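Local structure of leukotriene A-4 hydrolase (Saccharomyces cerevisiae, 2XQ0) at residues Glu251-Tyr262 with Glu302-Leu311. The protein is a zinc-dependent aminopeptidase of the M1 family that preferentially cleaves di- and tripeptides and has a low epoxide hydrolase activity in vitro. Residues are numbered along the deposited sequence; the frame is centred on the assembly and turned at random.
Sequences EKIIFEYEWGTY and ELAHSWSGNL. With ZN (zinc ion), chain C; BES (2-(3-amino-2-hydroxy-4-phenyl-butyrylamino)-4-methyl-pentanoic acid), chain B.
Trp307 of helix 297-311 lays its indole into the bend of 251-262, where Ile254, Phe255 and Tyr257 pack against it. Over one face, Ile254 CD1 sits 3.8 Å from the centroid of the Trp307 five-membered ring, a CH-pi contact. The pyrrole edge of Trp307 turns toward the face of Phe255 in an offset edge-to-face pair, planes at 69°; from the side opposite Ile254, Tyr257 points its edge at the face of the indole's six-membered ring, planes at 63°. Tyr257 N donates a straight hydrogen bond to the anti lone pair of Glu251 OE2 (2.9 Å), while Glu251 OE1 forms a salt bridge with Arg222; Tyr257 OH donates to Thr261 O (2.7 Å). A leucine in place of Trp307 would probably leave Phe255 and Tyr257 without their shared aromatic partner and a gap against Ile254 CD1. Trp259 NE1 makes a weak hydrogen bond to Ser306 O (3.3 Å), and Trp259 CZ2 packs on Asn310 CB. Tyr262, its ring swung opposite its amide nitrogen (chi1 -176°), takes Leu303 CD1 over one face; its OH is hydrogen-bonded to Thr282 OG1. Helix 297-311 also carries catalytic Glu302 and zinc ligand His305 of the HExxH motif; His301 and Glu324 complete the protein's zinc ligands. Helix 243-253 packs against Trp307 and Leu303, Phe418 of helix 407-420 against Trp307 and Phe255, Leu330 of helix 321-339 against Ile254, and Tyr262 leads into strand 264-266.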
loop_
_atom_site.group_PDB
_atom_site.type_symbol
_atom_site.label_atom_id
_atom_site.label_comp_id
_atom_site.label_asym_id
_atom_site.label_seq_id
_atom_site.Cartn_x
_atom_site.Cartn_y
_atom_site.Cartn_z
ATOM N N GLU A 251 -15.453 -7.234 -11.326
ATOM C CA GLU A 251 -16.878 -6.955 -11.410
ATOM C C GLU A 251 -17.732 -8.232 -11.383
ATOM O O GLU A 251 -18.823 -8.229 -10.838
ATOM C CB GLU A 251 -17.189 -6.156 -12.668
ATOM C CG GLU A 251 -16.784 -4.674 -12.610
ATOM C CD GLU A 251 -17.127 -3.916 -13.905
ATOM O OE1 GLU A 251 -16.821 -4.424 -15.013
ATOM O OE2 GLU A 251 -17.688 -2.804 -13.815
ATOM N N LYS A 252 -17.235 -9.311 -11.978
ATOM C CA LYS A 252 -17.969 -10.570 -11.988
ATOM C C LYS A 252 -17.965 -11.194 -10.601
ATOM O O LYS A 252 -18.960 -11.770 -10.175
ATOM C CB LYS A 252 -17.362 -11.544 -13.011
ATOM C CG LYS A 252 -18.037 -12.906 -13.028
ATOM C CD LYS A 252 -17.568 -13.788 -14.186
ATOM C CE LYS A 252 -18.426 -15.058 -14.270
ATOM N NZ LYS A 252 -17.749 -16.142 -15.032
ATOM N N ILE A 253 -16.841 -11.091 -9.898
ATOM C CA ILE A 253 -16.748 -11.666 -8.557
ATOM C C ILE A 253 -17.619 -10.862 -7.593
ATOM O O ILE A 253 -18.372 -11.425 -6.789
ATOM C CB ILE A 253 -15.284 -11.706 -8.054
ATOM C CG1 ILE A 253 -14.464 -12.725 -8.859
ATOM C CG2 ILE A 253 -15.241 -12.023 -6.564
ATOM C CD1 ILE A 253 -12.975 -12.373 -8.980
ATOM N N ILE A 254 -17.539 -9.539 -7.697
ATOM C CA ILE A 254 -18.296 -8.663 -6.800
ATOM C C ILE A 254 -19.501 -8.081 -7.534
ATOM O O ILE A 254 -20.499 -8.766 -7.724
ATOM C CB ILE A 254 -17.391 -7.569 -6.219
ATOM C CG1 ILE A 254 -16.038 -8.173 -5.838
ATOM C CG2 ILE A 254 -18.036 -6.897 -4.993
ATOM C CD1 ILE A 254 -15.026 -7.138 -5.344
ATOM N N PHE A 255 -19.415 -6.823 -7.944
ATOM C CA PHE A 255 -20.449 -6.232 -8.788
ATOM C C PHE A 255 -19.890 -5.020 -9.537
ATOM O O PHE A 255 -18.746 -4.657 -9.344
ATOM C CB PHE A 255 -21.702 -5.872 -7.976
ATOM C CG PHE A 255 -21.426 -5.088 -6.729
ATOM C CD1 PHE A 255 -21.753 -5.607 -5.474
ATOM C CD2 PHE A 255 -20.877 -3.817 -6.798
ATOM C CE1 PHE A 255 -21.513 -4.877 -4.315
ATOM C CE2 PHE A 255 -20.630 -3.082 -5.634
ATOM C CZ PHE A 255 -20.947 -3.616 -4.394
ATOM N N GLU A 256 -20.714 -4.397 -10.372
ATOM C CA GLU A 256 -20.257 -3.315 -11.238
ATOM C C GLU A 256 -19.383 -2.302 -10.508
ATOM O O GLU A 256 -19.636 -1.950 -9.352
ATOM C CB GLU A 256 -21.435 -2.597 -11.904
ATOM C CG GLU A 256 -21.018 -1.678 -13.043
ATOM C CD GLU A 256 -22.092 -0.665 -13.438
ATOM O OE1 GLU A 256 -22.747 -0.093 -12.536
ATOM O OE2 GLU A 256 -22.260 -0.427 -14.657
ATOM N N TYR A 257 -18.351 -1.852 -11.204
ATOM C CA TYR A 257 -17.417 -0.855 -10.680
ATOM C C TYR A 257 -18.137 0.472 -10.841
ATOM O O TYR A 257 -18.557 0.807 -11.933
ATOM C CB TYR A 257 -16.148 -0.908 -11.539
ATOM C CG TYR A 257 -15.103 0.169 -11.323
ATOM C CD1 TYR A 257 -14.160 0.059 -10.304
ATOM C CD2 TYR A 257 -15.021 1.266 -12.182
ATOM C CE1 TYR A 257 -13.171 1.037 -10.125
ATOM C CE2 TYR A 257 -14.044 2.248 -12.011
ATOM C CZ TYR A 257 -13.120 2.122 -10.988
ATOM O OH TYR A 257 -12.142 3.086 -10.831
ATOM N N GLU A 258 -18.304 1.232 -9.770
ATOM C CA GLU A 258 -19.169 2.408 -9.868
ATOM C C GLU A 258 -18.437 3.759 -9.875
ATOM O O GLU A 258 -19.077 4.806 -9.843
ATOM C CB GLU A 258 -20.222 2.384 -8.758
ATOM C CG GLU A 258 -19.653 2.627 -7.377
ATOM C CD GLU A 258 -20.620 2.228 -6.271
ATOM O OE1 GLU A 258 -20.624 1.033 -5.893
ATOM O OE2 GLU A 258 -21.373 3.101 -5.778
ATOM N N TRP A 259 -17.110 3.736 -9.949
ATOM C CA TRP A 259 -16.313 4.966 -9.901
ATOM C C TRP A 259 -16.089 5.648 -11.264
ATOM O O TRP A 259 -15.447 6.692 -11.339
ATOM C CB TRP A 259 -14.962 4.688 -9.232
ATOM C CG TRP A 259 -15.101 4.101 -7.843
ATOM C CD1 TRP A 259 -15.354 2.792 -7.527
ATOM C CD2 TRP A 259 -14.991 4.800 -6.593
ATOM N NE1 TRP A 259 -15.416 2.640 -6.163
ATOM C CE2 TRP A 259 -15.193 3.855 -5.566
ATOM C CE3 TRP A 259 -14.757 6.135 -6.243
ATOM C CZ2 TRP A 259 -15.163 4.202 -4.219
ATOM C CZ3 TRP A 259 -14.709 6.478 -4.893
ATOM C CH2 TRP A 259 -14.918 5.525 -3.902
ATOM N N GLY A 260 -16.590 5.048 -12.338
ATOM C CA GLY A 260 -16.424 5.631 -13.657
ATOM C C GLY A 260 -15.134 5.173 -14.327
ATOM O O GLY A 260 -15.070 4.100 -14.917
ATOM N N THR A 261 -14.094 5.994 -14.243
ATOM C CA THR A 261 -12.837 5.637 -14.869
ATOM C C THR A 261 -11.974 4.885 -13.869
ATOM O O THR A 261 -12.160 5.009 -12.659
ATOM C CB THR A 261 -12.083 6.884 -15.318
ATOM O OG1 THR A 261 -11.865 7.729 -14.181
ATOM C CG2 THR A 261 -12.897 7.643 -16.370
ATOM N N TYR A 262 -11.065 4.074 -14.393
ATOM C CA TYR A 262 -9.980 3.510 -13.601
ATOM C C TYR A 262 -8.639 3.893 -14.239
ATOM O O TYR A 262 -8.195 3.267 -15.211
ATOM C CB TYR A 262 -10.079 1.990 -13.473
ATOM C CG TYR A 262 -8.982 1.487 -12.565
ATOM C CD1 TYR A 262 -9.137 1.513 -11.177
ATOM C CD2 TYR A 262 -7.761 1.085 -13.076
ATOM C CE1 TYR A 262 -8.113 1.079 -10.340
ATOM C CE2 TYR A 262 -6.726 0.657 -12.241
ATOM C CZ TYR A 262 -6.910 0.658 -10.884
ATOM O OH TYR A 262 -5.880 0.246 -10.063
ATOM N N GLU A 302 -4.526 -2.688 -6.194
ATOM C CA GLU A 302 -5.109 -1.353 -6.101
ATOM C C GLU A 302 -6.528 -1.352 -6.657
ATOM O O GLU A 302 -7.391 -0.628 -6.175
ATOM C CB GLU A 302 -4.291 -0.337 -6.894
ATOM C CG GLU A 302 -2.790 -0.360 -6.621
ATOM C CD GLU A 302 -2.461 -0.147 -5.169
ATOM O OE1 GLU A 302 -1.333 -0.502 -4.766
ATOM O OE2 GLU A 302 -3.333 0.360 -4.425
ATOM N N LEU A 303 -6.768 -2.154 -7.688
ATOM C CA LEU A 303 -8.107 -2.234 -8.256
ATOM C C LEU A 303 -9.107 -2.800 -7.251
ATOM O O LEU A 303 -10.227 -2.323 -7.164
ATOM C CB LEU A 303 -8.103 -3.145 -9.474
ATOM C CG LEU A 303 -9.490 -3.522 -10.005
ATOM C CD1 LEU A 303 -10.201 -2.283 -10.524
ATOM C CD2 LEU A 303 -9.333 -4.558 -11.116
ATOM N N ALA A 304 -8.730 -3.852 -6.528
ATOM C CA ALA A 304 -9.657 -4.444 -5.557
ATOM C C ALA A 304 -10.020 -3.446 -4.450
ATOM O O ALA A 304 -11.143 -3.464 -3.921
ATOM C CB ALA A 304 -9.093 -5.731 -4.975
ATOM N N HIS A 305 -9.093 -2.548 -4.116
ATOM C CA HIS A 305 -9.361 -1.492 -3.135
ATOM C C HIS A 305 -10.595 -0.671 -3.500
ATOM O O HIS A 305 -11.292 -0.129 -2.623
ATOM C CB HIS A 305 -8.165 -0.553 -2.991
ATOM C CG HIS A 305 -7.200 -0.969 -1.935
ATOM N ND1 HIS A 305 -7.588 -1.208 -0.635
ATOM C CD2 HIS A 305 -5.856 -1.167 -1.977
ATOM C CE1 HIS A 305 -6.526 -1.564 0.076
ATOM N NE2 HIS A 305 -5.469 -1.545 -0.716
ATOM N N SER A 306 -10.887 -0.594 -4.790
ATOM C CA SER A 306 -12.061 0.176 -5.228
ATOM C C SER A 306 -13.260 -0.259 -4.405
ATOM O O SER A 306 -14.075 0.567 -3.994
ATOM C CB SER A 306 -12.333 -0.022 -6.721
ATOM O OG SER A 306 -11.241 0.462 -7.470
ATOM N N TRP A 307 -13.347 -1.558 -4.134
ATOM C CA TRP A 307 -14.371 -2.088 -3.228
ATOM C C TRP A 307 -13.956 -2.075 -1.745
ATOM O O TRP A 307 -14.613 -1.440 -0.915
ATOM C CB TRP A 307 -14.792 -3.497 -3.668
ATOM C CG TRP A 307 -15.522 -3.523 -4.982
ATOM C CD1 TRP A 307 -16.882 -3.474 -5.165
ATOM C CD2 TRP A 307 -14.947 -3.612 -6.292
ATOM N NE1 TRP A 307 -17.180 -3.509 -6.501
ATOM C CE2 TRP A 307 -16.015 -3.600 -7.220
ATOM C CE3 TRP A 307 -13.634 -3.687 -6.776
ATOM C CZ2 TRP A 307 -15.815 -3.672 -8.590
ATOM C CZ3 TRP A 307 -13.435 -3.760 -8.148
ATOM C CH2 TRP A 307 -14.526 -3.747 -9.040
ATOM N N SER A 308 -12.867 -2.768 -1.413
ATOM C CA SER A 308 -12.467 -2.939 -0.026
ATOM C C SER A 308 -11.471 -1.878 0.359
ATOM O O SER A 308 -10.282 -2.025 0.151
ATOM C CB SER A 308 -11.841 -4.315 0.191
ATOM O OG SER A 308 -10.893 -4.570 -0.828
ATOM N N GLY A 309 -11.981 -0.801 0.932
ATOM C CA GLY A 309 -11.148 0.322 1.305
ATOM C C GLY A 309 -11.829 1.587 0.860
ATOM O O GLY A 309 -12.114 2.453 1.677
ATOM N N ASN A 310 -12.118 1.673 -0.435
ATOM C CA ASN A 310 -12.651 2.901 -1.013
ATOM C C ASN A 310 -14.158 3.025 -0.869
ATOM O O ASN A 310 -14.657 4.037 -0.378
ATOM C CB ASN A 310 -12.212 3.033 -2.469
ATOM C CG ASN A 310 -10.689 3.114 -2.606
ATOM O OD1 ASN A 310 -9.954 2.969 -1.628
ATOM N ND2 ASN A 310 -10.221 3.335 -3.820
ATOM N N LEU A 311 -14.867 1.970 -1.255
ATOM C CA LEU A 311 -16.315 1.919 -1.162
ATOM C C LEU A 311 -16.744 1.599 0.270
ATOM O O LEU A 311 -17.651 2.235 0.832
ATOM C CB LEU A 311 -16.848 0.860 -2.141
ATOM C CG LEU A 311 -18.366 0.864 -2.316
ATOM C CD1 LEU A 311 -18.826 2.233 -2.811
ATOM C CD2 LEU A 311 -18.820 -0.248 -3.271
HETATM ZN ZN ZN C . -3.585 -2.184 -0.229
HETATM N N2 BES B . -2.198 2.091 0.259
HETATM C C1 BES B . -1.470 0.852 0.435
HETATM C C6 BES B . -0.034 1.143 0.876
HETATM C C7 BES B . -0.033 1.819 2.229
HETATM C C8 BES B . -0.819 1.309 3.256
HETATM C C12 BES B . 0.737 2.958 2.443
HETATM C C9 BES B . -0.827 1.930 4.500
HETATM C C11 BES B . 0.727 3.581 3.689
HETATM C C10 BES B . -0.054 3.065 4.719
HETATM C C2 BES B . -1.465 0.024 -0.856
HETATM O O2 BES B . -2.766 -0.290 -1.373
HETATM C C3 BES B . -0.730 -1.241 -0.562
HETATM O O3 BES B . -1.223 -2.126 0.141
HETATM N N1 BES B . 0.468 -1.223 -1.132
HETATM C C4 BES B . 1.496 -2.243 -1.094
HETATM C C13 BES B . 1.290 -2.999 -2.401
HETATM C C14 BES B . 1.148 -4.502 -2.200
HETATM C C15 BES B . 0.435 -5.125 -3.394
HETATM C C16 BES B . 0.431 -4.839 -0.894
HETATM C C5 BES B . 2.813 -1.523 -1.149
HETATM O O1 BES B . 3.825 -2.070 -0.658
HETATM O O4 BES B . 2.846 -0.387 -1.685
#